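Local coordinates for protein glycerol kinase, putative (Plasmodium falciparum, PDB 2W40) that probably phosphorylates glycerol with ATP to give sn-glycerol 3-phosphate, as a glycerol kinase of the FGGY family in the malaria parasite, at residues Asn4-Ile9 against Gly447-Ala452; Val74-Ile79 against Leu238-Thr243; Thr344-Val349 against Tyr369-Asn374. All coordinates share one frame; numbering follows the deposited sequence.

Contact 1: residues Asn4-Ile9 against Gly447-Ala452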
ATOM      1  N   ASN C   4     -26.016  38.073 -21.472  1.00 14.48           N
ATOM      2  CA  ASN C   4     -26.477  36.778 -21.956  1.00 13.58           C
ATOM      3  C   ASN C   4     -25.492  35.713 -21.491  1.00 14.37           C
ATOM      4  O   ASN C   4     -24.281  35.882 -21.626  1.00 13.77           O
ATOM      5  CB  ASN C   4     -26.504  36.706 -23.441  1.00 13.86           C
ATOM      6  CG  ASN C   4     -27.527  37.595 -24.056  1.00 12.82           C
ATOM      7  OD1 ASN C   4     -28.463  38.079 -23.449  1.00 17.67           O
ATOM      8  ND2 ASN C   4     -27.351  37.792 -25.341  1.00 15.46           N
ATOM      9  N   VAL C   5     -26.094  34.589 -21.017  1.00 12.96           N
ATOM     10  CA  VAL C   5     -25.271  33.449 -20.661  1.00 13.11           C
ATOM     11  C   VAL C   5     -25.826  32.118 -21.105  1.00 12.13           C
ATOM     12  O   VAL C   5     -26.991  31.986 -21.378  1.00 11.95           O
ATOM     13  CB  VAL C   5     -25.016  33.377 -19.118  1.00 13.94           C
ATOM     14  CG1 VAL C   5     -24.246  34.671 -18.539  1.00 16.78           C
ATOM     15  CG2 VAL C   5     -26.305  33.120 -18.430  1.00 13.48           C
ATOM     16  N   ILE C   6     -24.913  31.162 -21.176  1.00 12.53           N
ATOM     17  CA  ILE C   6     -25.183  29.758 -21.490  1.00 11.04           C
ATOM     18  C   ILE C   6     -24.896  28.989 -20.188  1.00  9.97           C
ATOM     19  O   ILE C   6     -23.792  29.103 -19.627  1.00 10.38           O
ATOM     20  CB  ILE C   6     -24.313  29.223 -22.614  1.00 12.80           C
ATOM     21  CG1 ILE C   6     -24.456  30.053 -23.880  1.00 11.94           C
ATOM     22  CG2 ILE C   6     -24.591  27.690 -22.869  1.00 12.93           C
ATOM     23  CD1 ILE C   6     -23.249  29.815 -24.804  1.00 16.08           C
ATOM     24  N   LEU C   7     -25.870  28.201 -19.732  1.00  8.92           N
ATOM     25  CA  LEU C   7     -25.595  27.301 -18.558  1.00  9.79           C
ATOM     26  C   LEU C   7     -25.093  25.955 -19.094  1.00  9.56           C
ATOM     27  O   LEU C   7     -25.779  25.321 -19.896  1.00 10.75           O
ATOM     28  CB  LEU C   7     -26.798  27.104 -17.634  1.00  9.98           C
ATOM     29  CG  LEU C   7     -26.798  26.070 -16.530  1.00 10.08           C
ATOM     30  CD1 LEU C   7     -25.528  26.198 -15.651  1.00 12.76           C
ATOM     31  CD2 LEU C   7     -28.098  25.907 -15.764  1.00 11.05           C
ATOM     32  N   SER C   8     -23.893  25.546 -18.636  1.00  9.56           N
ATOM     33  CA  SER C   8     -23.369  24.224 -18.980  1.00  9.94           C
ATOM     34  C   SER C   8     -23.310  23.413 -17.677  1.00 10.71           C
ATOM     35  O   SER C   8     -22.612  23.873 -16.730  1.00  9.67           O
ATOM     36  CB  SER C   8     -21.997  24.321 -19.680  1.00 12.19           C
ATOM     37  OG  SER C   8     -21.507  23.019 -19.916  1.00 12.61           O
ATOM     38  N   ILE C   9     -24.058  22.275 -17.610  1.00  9.07           N
ATOM     39  CA  ILE C   9     -24.060  21.444 -16.415  1.00  9.64           C
ATOM     40  C   ILE C   9     -23.123  20.255 -16.731  1.00  9.27           C
ATOM     41  O   ILE C   9     -23.332  19.534 -17.746  1.00  9.99           O
ATOM     42  CB  ILE C   9     -25.471  20.913 -16.100  1.00  8.56           C
ATOM     43  CG1 ILE C   9     -26.404  22.129 -15.769  1.00 10.11           C
ATOM     44  CG2 ILE C   9     -25.341  19.770 -15.041  1.00  9.75           C
ATOM     45  CD1 ILE C   9     -27.879  21.764 -15.832  1.00 10.28           C
ATOM     46  N   GLY C 447     -17.496  22.047 -24.056  1.00  9.92           N
ATOM     47  CA  GLY C 447     -18.111  21.396 -25.193  1.00  8.21           C
ATOM     48  C   GLY C 447     -19.646  21.401 -25.182  1.00  8.36           C
ATOM     49  O   GLY C 447     -20.288  21.602 -26.205  1.00 10.48           O
ATOM     50  N   ALA C 448     -20.234  21.281 -23.992  1.00  7.50           N
ATOM     51  CA  ALA C 448     -21.665  21.295 -23.812  1.00  8.17           C
ATOM     52  C   ALA C 448     -22.230  22.696 -24.070  1.00  9.03           C
ATOM     53  O   ALA C 448     -23.351  22.830 -24.571  1.00  9.43           O
ATOM     54  CB  ALA C 448     -22.060  20.818 -22.416  1.00  7.66           C
ATOM     55  N   ALA C 449     -21.476  23.729 -23.702  1.00 10.00           N
ATOM     56  CA  ALA C 449     -21.927  25.108 -23.946  1.00  9.87           C
ATOM     57  C   ALA C 449     -21.892  25.349 -25.428  1.00  9.73           C
ATOM     58  O   ALA C 449     -22.749  26.009 -25.956  1.00 10.90           O
ATOM     59  CB  ALA C 449     -20.998  26.044 -23.185  1.00 11.05           C
ATOM     60  N   VAL C 450     -20.879  24.795 -26.111  1.00 10.20           N
ATOM     61  CA  VAL C 450     -20.793  24.901 -27.583  1.00  9.58           C
ATOM     62  C   VAL C 450     -22.035  24.271 -28.263  1.00  9.92           C
ATOM     63  O   VAL C 450     -22.672  24.914 -29.150  1.00 11.68           O
ATOM     64  CB  VAL C 450     -19.424  24.373 -28.183  1.00 10.51           C
ATOM     65  CG1 VAL C 450     -19.487  24.217 -29.750  1.00 11.75           C
ATOM     66  CG2 VAL C 450     -18.235  25.270 -27.667  1.00 11.55           C
ATOM     67  N   LEU C 451     -22.360  23.044 -27.867  1.00  9.86           N
ATOM     68  CA  LEU C 451     -23.452  22.394 -28.518  1.00  9.43           C
ATOM     69  C   LEU C 451     -24.773  23.158 -28.247  1.00  9.10           C
ATOM     70  O   LEU C 451     -25.558  23.370 -29.162  1.00 10.67           O
ATOM     71  CB  LEU C 451     -23.561  20.904 -28.060  1.00  9.36           C
ATOM     72  CG  LEU C 451     -22.490  19.903 -28.413  1.00 12.57           C
ATOM     73  CD1 LEU C 451     -22.700  18.666 -27.457  1.00 12.89           C
ATOM     74  CD2 LEU C 451     -22.548  19.583 -29.859  1.00 13.58           C
ATOM     75  N   ALA C 452     -25.017  23.554 -26.997  1.00  9.05           N
ATOM     76  CA  ALA C 452     -26.242  24.210 -26.613  1.00  9.91           C
ATOM     77  C   ALA C 452     -26.399  25.558 -27.408  1.00  9.98           C
ATOM     78  O   ALA C 452     -27.455  25.864 -28.000  1.00 10.16           O
ATOM     79  CB  ALA C 452     -26.276  24.420 -25.127  1.00  9.90           C
TER

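Contact 2: residues Val74-Ile79 against Leu238-Thr243. With EDO (1,2-ethanediol), chain B.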
ATOM      1  N   VAL C  74     -29.979  39.333 -16.351  1.00 24.28           N
ATOM      2  CA  VAL C  74     -29.354  38.097 -16.871  1.00 23.08           C
ATOM      3  C   VAL C  74     -30.308  37.397 -17.783  1.00 19.32           C
ATOM      4  O   VAL C  74     -31.434  37.219 -17.401  1.00 20.99           O
ATOM      5  CB  VAL C  74     -28.928  37.146 -15.695  1.00 23.52           C
ATOM      6  CG1 VAL C  74     -28.309  35.904 -16.210  1.00 21.55           C
ATOM      7  CG2 VAL C  74     -27.957  37.996 -14.729  1.00 25.66           C
ATOM      8  N   ILE C  75     -29.872  37.036 -18.998  1.00 17.24           N
ATOM      9  CA  ILE C  75     -30.652  36.194 -19.918  1.00 17.78           C
ATOM     10  C   ILE C  75     -29.930  34.841 -20.054  1.00 14.96           C
ATOM     11  O   ILE C  75     -28.815  34.782 -20.599  1.00 15.67           O
ATOM     12  CB  ILE C  75     -30.879  36.782 -21.349  1.00 15.82           C
ATOM     13  CG1 ILE C  75     -31.691  38.116 -21.220  1.00 21.87           C
ATOM     14  CG2 ILE C  75     -31.598  35.745 -22.275  1.00 17.87           C
ATOM     15  CD1 ILE C  75     -31.658  39.024 -22.486  1.00 21.02           C
ATOM     16  N   ILE C  76     -30.590  33.779 -19.584  1.00 13.78           N
ATOM     17  CA  ILE C  76     -30.042  32.393 -19.791  1.00 14.82           C
ATOM     18  C   ILE C  76     -30.582  31.940 -21.136  1.00 12.13           C
ATOM     19  O   ILE C  76     -31.755  31.767 -21.281  1.00 14.44           O
ATOM     20  CB  ILE C  76     -30.452  31.391 -18.665  1.00 15.21           C
ATOM     21  CG1 ILE C  76     -30.129  32.002 -17.323  1.00 17.38           C
ATOM     22  CG2 ILE C  76     -29.792  30.086 -18.883  1.00 14.29           C
ATOM     23  CD1 ILE C  76     -30.638  31.349 -16.171  1.00 20.73           C
ATOM     24  N   LYS C  77     -29.724  31.818 -22.124  1.00 12.78           N
ATOM     25  CA  LYS C  77     -30.139  31.549 -23.495  1.00 12.99           C
ATOM     26  C   LYS C  77     -30.546  30.087 -23.690  1.00 13.50           C
ATOM     27  O   LYS C  77     -31.471  29.754 -24.440  1.00 14.40           O
ATOM     28  CB  LYS C  77     -29.015  31.878 -24.455  1.00 14.47           C
ATOM     29  CG  LYS C  77     -28.746  33.412 -24.576  1.00 13.84           C
ATOM     30  CD  LYS C  77     -29.921  34.056 -25.140  1.00 18.23           C
ATOM     31  CE  LYS C  77     -29.555  35.399 -25.744  1.00 23.95           C
ATOM     32  NZ  LYS C  77     -28.632  35.271 -27.005  1.00 27.58           N
ATOM     33  N   CYS C  78     -29.779  29.225 -23.025  1.00 12.34           N
ATOM     34  CA  CYS C  78     -29.953  27.775 -23.196  1.00 11.27           C
ATOM     35  C   CYS C  78     -29.147  27.050 -22.140  1.00 10.15           C
ATOM     36  O   CYS C  78     -28.311  27.633 -21.447  1.00 10.15           O
ATOM     37  CB  CYS C  78     -29.480  27.362 -24.557  1.00 11.29           C
ATOM     38  SG  CYS C  78     -27.885  27.912 -24.981  1.00 15.45           S
ATOM     39  N   ILE C  79     -29.370  25.716 -22.092  1.00 10.12           N
ATOM     40  CA  ILE C  79     -28.710  24.813 -21.147  1.00  8.01           C
ATOM     41  C   ILE C  79     -28.109  23.672 -21.948  1.00  9.30           C
ATOM     42  O   ILE C  79     -28.803  23.084 -22.770  1.00  8.21           O
ATOM     43  CB  ILE C  79     -29.695  24.282 -20.054  1.00  9.31           C
ATOM     44  CG1 ILE C  79     -30.237  25.442 -19.248  1.00  9.12           C
ATOM     45  CG2 ILE C  79     -29.050  23.172 -19.253  1.00 10.07           C
ATOM     46  CD1 ILE C  79     -31.524  25.012 -18.414  1.00 10.26           C
ATOM     47  N   LEU C 238     -37.575  28.653 -15.418  1.00 11.55           N
ATOM     48  CA  LEU C 238     -38.791  28.309 -16.083  1.00 11.73           C
ATOM     49  C   LEU C 238     -38.738  28.665 -17.578  1.00  9.38           C
ATOM     50  O   LEU C 238     -38.482  29.815 -17.964  1.00 11.06           O
ATOM     51  CB  LEU C 238     -39.998  28.946 -15.441  1.00 12.95           C
ATOM     52  CG  LEU C 238     -41.355  28.571 -16.113  1.00 11.99           C
ATOM     53  CD1 LEU C 238     -41.761  27.092 -15.938  1.00 13.02           C
ATOM     54  CD2 LEU C 238     -42.427  29.623 -15.561  1.00 13.29           C
ATOM     55  N   ASN C 239     -39.036  27.672 -18.442  1.00 11.15           N
ATOM     56  CA  ASN C 239     -39.071  27.799 -19.878  1.00 11.75           C
ATOM     57  C   ASN C 239     -37.755  28.109 -20.615  1.00 10.65           C
ATOM     58  O   ASN C 239     -37.738  28.446 -21.800  1.00 13.58           O
ATOM     59  CB  ASN C 239     -40.159  28.757 -20.358  1.00 11.77           C
ATOM     60  CG  ASN C 239     -41.538  28.297 -20.062  1.00 10.74           C
ATOM     61  OD1 ASN C 239     -41.801  27.076 -20.019  1.00 13.92           O
ATOM     62  ND2 ASN C 239     -42.450  29.240 -19.822  1.00 14.25           N
ATOM     63  N   ILE C 240     -36.646  27.896 -19.909  1.00 11.29           N
ATOM     64  CA  ILE C 240     -35.334  27.932 -20.517  1.00 10.77           C
ATOM     65  C   ILE C 240     -35.135  26.572 -21.182  1.00 10.03           C
ATOM     66  O   ILE C 240     -35.366  25.547 -20.527  1.00 10.35           O
ATOM     67  CB  ILE C 240     -34.253  28.169 -19.466  1.00 10.99           C
ATOM     68  CG1 ILE C 240     -34.410  29.546 -18.798  1.00 14.63           C
ATOM     69  CG2 ILE C 240     -32.897  28.091 -20.052  1.00 14.87           C
ATOM     70  CD1 ILE C 240     -34.450  30.733 -19.764  1.00 17.03           C
ATOM     71  N   PRO C 241     -34.698  26.548 -22.466  1.00  8.04           N
ATOM     72  CA  PRO C 241     -34.589  25.266 -23.203  1.00  9.44           C
ATOM     73  C   PRO C 241     -33.239  24.550 -22.965  1.00  8.71           C
ATOM     74  O   PRO C 241     -32.210  25.188 -22.784  1.00 10.83           O
ATOM     75  CB  PRO C 241     -34.659  25.708 -24.642  1.00 10.69           C
ATOM     76  CG  PRO C 241     -33.931  27.028 -24.628  1.00 11.20           C
ATOM     77  CD  PRO C 241     -34.248  27.676 -23.335  1.00  9.10           C
ATOM     78  N   ILE C 242     -33.296  23.226 -22.962  1.00  9.09           N
ATOM     79  CA  ILE C 242     -32.151  22.362 -22.862  1.00  7.82           C
ATOM     80  C   ILE C 242     -31.896  21.972 -24.325  1.00  7.73           C
ATOM     81  O   ILE C 242     -32.743  21.325 -24.989  1.00  9.14           O
ATOM     82  CB  ILE C 242     -32.440  21.088 -22.008  1.00  7.81           C
ATOM     83  CG1 ILE C 242     -32.773  21.500 -20.568  1.00  9.48           C
ATOM     84  CG2 ILE C 242     -31.225  20.143 -22.066  1.00 10.27           C
ATOM     85  CD1 ILE C 242     -33.403  20.338 -19.698  1.00  9.54           C
ATOM     86  N   THR C 243     -30.750  22.406 -24.825  1.00  8.03           N
ATOM     87  CA  THR C 243     -30.497  22.347 -26.263  1.00  8.14           C
ATOM     88  C   THR C 243     -29.224  21.615 -26.683  1.00  8.86           C
ATOM     89  O   THR C 243     -28.916  21.476 -27.887  1.00  8.66           O
ATOM     90  CB  THR C 243     -30.466  23.776 -26.843  1.00  8.46           C
ATOM     91  OG1 THR C 243     -29.401  24.519 -26.219  1.00 11.70           O
ATOM     92  CG2 THR C 243     -31.779  24.476 -26.568  1.00 11.34           C
TER
HETATM   93  C1  EDO B1504     -33.539  33.382 -17.329  1.00 28.25           C
HETATM   94  O1  EDO B1504     -33.138  34.190 -18.444  1.00 22.56           O
HETATM   95  C2  EDO B1504     -33.809  33.964 -15.922  1.00 27.85           C
HETATM   96  O2  EDO B1504     -32.931  35.058 -15.561  1.00 33.18           O

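Contact 3: residues Thr344-Val349 against Tyr369-Asn374. With EDO (1,2-ethanediol), chain J.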
ATOM      1  N   THR C 344      11.726   5.020  -5.754  1.00 16.63           N
ATOM      2  CA  THR C 344      12.686   3.988  -5.304  1.00 19.67           C
ATOM      3  C   THR C 344      12.254   2.550  -5.654  1.00 18.91           C
ATOM      4  O   THR C 344      12.454   1.570  -4.868  1.00 23.70           O
ATOM      5  CB  THR C 344      12.955   4.121  -3.860  1.00 19.66           C
ATOM      6  OG1 THR C 344      11.863   3.600  -3.170  1.00 23.94           O
ATOM      7  CG2 THR C 344      13.099   5.551  -3.432  1.00 25.03           C
ATOM      8  N   GLY C 345      11.771   2.448  -6.882  1.00 18.48           N
ATOM      9  CA  GLY C 345      11.412   1.240  -7.548  1.00 16.83           C
ATOM     10  C   GLY C 345      10.040   0.736  -7.127  1.00 15.82           C
ATOM     11  O   GLY C 345       9.672  -0.298  -7.597  1.00 18.46           O
ATOM     12  N   VAL C 346       9.353   1.464  -6.264  1.00 11.60           N
ATOM     13  CA  VAL C 346       7.952   1.101  -5.963  1.00 10.41           C
ATOM     14  C   VAL C 346       7.097   1.237  -7.229  1.00 10.28           C
ATOM     15  O   VAL C 346       7.237   2.233  -7.994  1.00  9.94           O
ATOM     16  CB  VAL C 346       7.349   1.952  -4.812  1.00 10.42           C
ATOM     17  CG1 VAL C 346       5.802   1.706  -4.600  1.00  9.83           C
ATOM     18  CG2 VAL C 346       8.176   1.634  -3.488  1.00 13.76           C
ATOM     19  N   ILE C 347       6.195   0.274  -7.450  1.00  8.44           N
ATOM     20  CA  ILE C 347       5.246   0.328  -8.513  1.00  9.34           C
ATOM     21  C   ILE C 347       3.911   0.125  -7.902  1.00  8.44           C
ATOM     22  O   ILE C 347       3.711  -0.766  -7.052  1.00  9.00           O
ATOM     23  CB  ILE C 347       5.515  -0.728  -9.636  1.00  9.55           C
ATOM     24  CG1 ILE C 347       6.898  -0.523 -10.211  1.00 12.13           C
ATOM     25  CG2 ILE C 347       4.381  -0.782 -10.662  1.00 10.41           C
ATOM     26  CD1 ILE C 347       7.417  -1.562 -10.978  1.00 16.15           C
ATOM     27  N   PHE C 348       2.976   0.872  -8.404  1.00  8.25           N
ATOM     28  CA  PHE C 348       1.552   0.827  -7.937  1.00  8.52           C
ATOM     29  C   PHE C 348       0.702   0.541  -9.161  1.00 10.52           C
ATOM     30  O   PHE C 348       0.584   1.408 -10.025  1.00 10.44           O
ATOM     31  CB  PHE C 348       1.161   2.171  -7.291  1.00 10.13           C
ATOM     32  CG  PHE C 348      -0.070   2.149  -6.392  1.00  7.02           C
ATOM     33  CD1 PHE C 348      -0.125   2.990  -5.323  1.00 10.44           C
ATOM     34  CD2 PHE C 348      -1.172   1.389  -6.641  1.00 12.69           C
ATOM     35  CE1 PHE C 348      -1.224   3.052  -4.543  1.00 11.81           C
ATOM     36  CE2 PHE C 348      -2.244   1.377  -5.801  1.00 13.31           C
ATOM     37  CZ  PHE C 348      -2.285   2.253  -4.752  1.00 11.18           C
ATOM     38  N   VAL C 349       0.114  -0.654  -9.218  1.00  9.42           N
ATOM     39  CA  VAL C 349      -0.742  -0.989 -10.328  1.00 10.91           C
ATOM     40  C   VAL C 349      -2.139  -0.548  -9.903  1.00 11.86           C
ATOM     41  O   VAL C 349      -2.719  -1.212  -9.083  1.00 13.20           O
ATOM     42  CB  VAL C 349      -0.688  -2.492 -10.720  1.00 11.37           C
ATOM     43  CG1 VAL C 349      -1.675  -2.811 -11.836  1.00 11.70           C
ATOM     44  CG2 VAL C 349       0.728  -2.937 -11.033  1.00 11.80           C
ATOM     45  N   TYR C 369       4.032  -2.754  -5.048  1.00  9.33           N
ATOM     46  CA  TYR C 369       5.224  -3.561  -4.995  1.00 10.18           C
ATOM     47  C   TYR C 369       6.451  -2.739  -4.675  1.00  9.99           C
ATOM     48  O   TYR C 369       6.502  -1.546  -4.949  1.00 11.05           O
ATOM     49  CB  TYR C 369       5.485  -4.197  -6.372  1.00 12.14           C
ATOM     50  CG  TYR C 369       4.355  -5.014  -6.866  1.00 12.11           C
ATOM     51  CD1 TYR C 369       4.253  -6.345  -6.482  1.00 14.45           C
ATOM     52  CD2 TYR C 369       3.354  -4.494  -7.704  1.00 12.73           C
ATOM     53  CE1 TYR C 369       3.188  -7.155  -6.917  1.00 15.36           C
ATOM     54  CE2 TYR C 369       2.316  -5.367  -8.191  1.00  8.99           C
ATOM     55  CZ  TYR C 369       2.221  -6.628  -7.724  1.00 12.33           C
ATOM     56  OH  TYR C 369       1.206  -7.437  -8.163  1.00 14.92           O
ATOM     57  N   GLY C 370       7.465  -3.400  -4.110  1.00  8.47           N
ATOM     58  CA  GLY C 370       8.786  -2.808  -4.049  1.00  9.31           C
ATOM     59  C   GLY C 370       9.135  -1.999  -2.857  1.00  8.48           C
ATOM     60  O   GLY C 370      10.216  -1.364  -2.834  1.00 10.24           O
ATOM     61  N   MET C 371       8.271  -2.014  -1.832  1.00  7.90           N
ATOM     62  CA  MET C 371       8.487  -1.155  -0.645  1.00  9.44           C
ATOM     63  C   MET C 371       9.582  -1.678   0.301  1.00 10.16           C
ATOM     64  O   MET C 371       9.771  -2.885   0.519  1.00 10.46           O
ATOM     65  CB  MET C 371       7.169  -0.945   0.108  1.00  9.24           C
ATOM     66  CG  MET C 371       5.988  -0.468  -0.736  1.00 11.15           C
ATOM     67  SD  MET C 371       4.584   0.009   0.223  1.00 13.14           S
ATOM     68  CE  MET C 371       3.963  -1.601   0.769  1.00 17.08           C
ATOM     69  N   THR C 372      10.298  -0.698   0.841  1.00  8.94           N
ATOM     70  CA  THR C 372      11.249  -0.868   1.881  1.00  8.52           C
ATOM     71  C   THR C 372      10.930   0.029   3.083  1.00  7.77           C
ATOM     72  O   THR C 372      10.007   0.871   3.022  1.00  9.04           O
ATOM     73  CB  THR C 372      12.708  -0.603   1.354  1.00  8.15           C
ATOM     74  OG1 THR C 372      12.860   0.753   0.913  1.00  9.76           O
ATOM     75  CG2 THR C 372      13.100  -1.669   0.226  1.00  9.85           C
ATOM     76  N   PHE C 373      11.754  -0.081   4.160  1.00  8.50           N
ATOM     77  CA  PHE C 373      11.553   0.815   5.298  1.00  8.99           C
ATOM     78  C   PHE C 373      11.772   2.316   4.937  1.00  9.73           C
ATOM     79  O   PHE C 373      11.213   3.229   5.581  1.00 12.06           O
ATOM     80  CB  PHE C 373      12.356   0.429   6.490  1.00  8.73           C
ATOM     81  CG  PHE C 373      11.870  -0.775   7.211  1.00  8.80           C
ATOM     82  CD1 PHE C 373      10.610  -0.843   7.724  1.00 12.25           C
ATOM     83  CD2 PHE C 373      12.727  -1.862   7.365  1.00 10.71           C
ATOM     84  CE1 PHE C 373      10.160  -2.025   8.409  1.00 10.65           C
ATOM     85  CE2 PHE C 373      12.274  -3.002   8.042  1.00 11.73           C
ATOM     86  CZ  PHE C 373      11.044  -3.066   8.585  1.00 13.04           C
ATOM     87  N   ASN C 374      12.585   2.545   3.906  1.00  9.28           N
ATOM     88  CA  ASN C 374      12.817   3.903   3.376  1.00 10.44           C
ATOM     89  C   ASN C 374      11.590   4.523   2.665  1.00  9.81           C
ATOM     90  O   ASN C 374      11.468   5.753   2.551  1.00 11.74           O
ATOM     91  CB  ASN C 374      14.032   3.856   2.471  1.00 10.12           C
ATOM     92  CG  ASN C 374      14.299   5.191   1.754  1.00 10.20           C
ATOM     93  OD1 ASN C 374      13.983   5.288   0.569  1.00 14.85           O
ATOM     94  ND2 ASN C 374      14.764   6.243   2.501  1.00 10.46           N
TER
HETATM   95  C1  EDO J1507      15.649   1.170   4.719  1.00 27.96           C
HETATM   96  O1  EDO J1507      14.995   0.809   3.635  1.00 19.24           O
HETATM   97  C2  EDO J1507      15.832  -0.125   5.472  1.00 25.90           C
HETATM   98  O2  EDO J1507      15.700   0.366   6.759  1.00 40.36           O
HETATM   99  O   HOH W   1      11.970   0.604  -1.936  1.00 15.27           O
HETATM  100  O   HOH W   2      11.782   3.593  -0.611  1.00 28.79           O
HETATM  101  O   HOH W   3      12.105  -1.704  -5.024  1.00 33.99           O

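Contact 1: residues Asn4-Ile9 against Gly447-Ala452
Ile6 and Ser8, alternate residues on one face of the strand, press against the small side chains of helix residues Ala448, Ala449 and Ala452. The methyl branch of Ile6 does most of the touching: CG2 lies 3.9 Å from CA of Ala449 and 4.3 Å from CB of Ala452, so it meets the helix between residues one turn apart. CG2 is directed across the gap because it stands opposite the backbone N, while CG1 (chi1 -57°) lies beside that N and carries CD1 to 4.0 Å from the carbonyl O of Ala449. Ser8 sets its CB 4.0 Å from CB of Ala449 and its OG 3.4 Å from CB of Ala448. That hydroxyl is not left to an apolar neighbour: OG is hydrogen-bonded to the carbonyl O of Ser445, two residues before the helical segment, which ties the strand to the first turn of helix 443-455. Alanines at the points of contact let the backbones come close, with CA of Ser8 5.2 Å from CA of Ala449. The axes of the two segments pass 7.6 Å apart at 131°, and all five touching residues are buried. Farther out, Ile458 and Trp459 also pack on Ile6, and Tyr21 of strand 15-21 touches both Ser8 and Ala449. The helix thus covers strand 3-11 in the N-terminal sheet of the actin-like kinase fold, with strands 15-21 and 74-83 flanking that strand and helix 248-255 packed on the helix through Ser251 and Ile254.

Contact 2: residues Val74-Ile79 against Leu238-Thr243
Ile79 and Ile242 form a parallel bridge, in which Ile79 N donates to Pro241 O at 3.0 Å with a bent N-H...O angle of 133°. The second bond, from Thr243 N to Ile79 O at 2.9 Å, is much straighter at 165°. The Pro241 carbonyl receives its donor in the carbonyl plane and also takes a CA-H...O contact from Cys78; the Ile79 carbonyl is likewise approached by CA of Ile242. Before this pairing the chains diverge, and Ile240 fills the angle between them. Its CG2 methyl sits 3.7 Å from CD1 of Ile79 and 3.9 Å from CG2 of Ile76, the side chains crossing each of these neighbours at about a right angle. The other branch folds back at chi2 (-55°), laying CD1 3.3 Å from the carbonyl O of Ile76. The bridge belongs to the mixed six-stranded sheet of the N-terminal domain, a half of the sugar kinase/Hsp70/actin fold, where strand 74-83 runs between strands 3-11 and 241-247. The Pro241 ring rests its CD and CG against the Lys77 carbonyl O, and the Lys77 amine forms a salt bridge with Glu23. Next to the bridge, Thr243 OG1 stands 3.3 Å from CB of Cys78, held between its own N and carbonyl carbon while it is hydrogen-bonded to Ala452 O. Near the start of strand 74-83, a 1,2-ethanediol, probably from the crystallisation liquor, accepts a hydrogen bond from Ile76 N through O1 (2.8 Å) and makes a weak one to Val74 O through O2; Lys68 NZ also bonds to it.

Contact 3: residues Thr344-Val349 against Tyr369-Asn374
Ile347 and Tyr369 make an antiparallel hydrogen-bonded pair in the two-stranded sheet of strands 347-349 and 366-371, which Met371 continues across the dimer interface into a strand of the second subunit. Tyr369 N donates to Ile347 O at 2.8 Å, nearly straight (167°). The return bond, Ile347 N to Tyr369 O at 3.1 Å, approaches that oxygen tilted 34° from the carbonyl plane, and CA of Val346 joins it with a CA-H...O contact of 3.2 Å. On this tight side Val346 CG2 packs against CG of Met371, while CG2 of Val349 meets CE2 at the edge of the Tyr369 ring, 4.1 Å from it. Tyr369 OH is hydrogen-bonded to Thr499 of helix 482-500, and the ring meets that of Tyr369 of the second subunit. Gly370, with a positive phi of 91°, brings its CA to 4.4 Å from CA of Val346. Beyond it the segments separate and water replaces direct bonds. Two waters each donate to both Thr344 O and Gly370 O, and one of them also accepts from Thr372 OG1. Side chains meet only loosely here, Thr344 CG2 lying 4.1 Å from Asn374 OD1. Asn374 ND2 is hydrogen-bonded to Cys39 O of the second subunit, and a further water bridges the amide's oxygen to Thr344, donating to Thr344 OG1 at 2.6 Å and to Asn374 OD1.

From the N terminus, strand 3-11 opens contact 1, which closes only at helix 443-455, 438 residues later, and so brings a helix of the C-terminal half back onto the six-stranded sheet near the N terminus. Inside that long loop, contact 2 closes first, joining strand 74-83 to strand 241-247, and contact 3 follows it in series as a short loop with 19 residues between its segments. Contacts 1 and 2 share a sheet and touch, with Val5 N and O probably hydrogen-bonded to Ile75 O and Lys77 N. Contact 3 lies across the chain's centre, its own centre about 45 Å from that of contact 1, and joins two strands at the subunit interface.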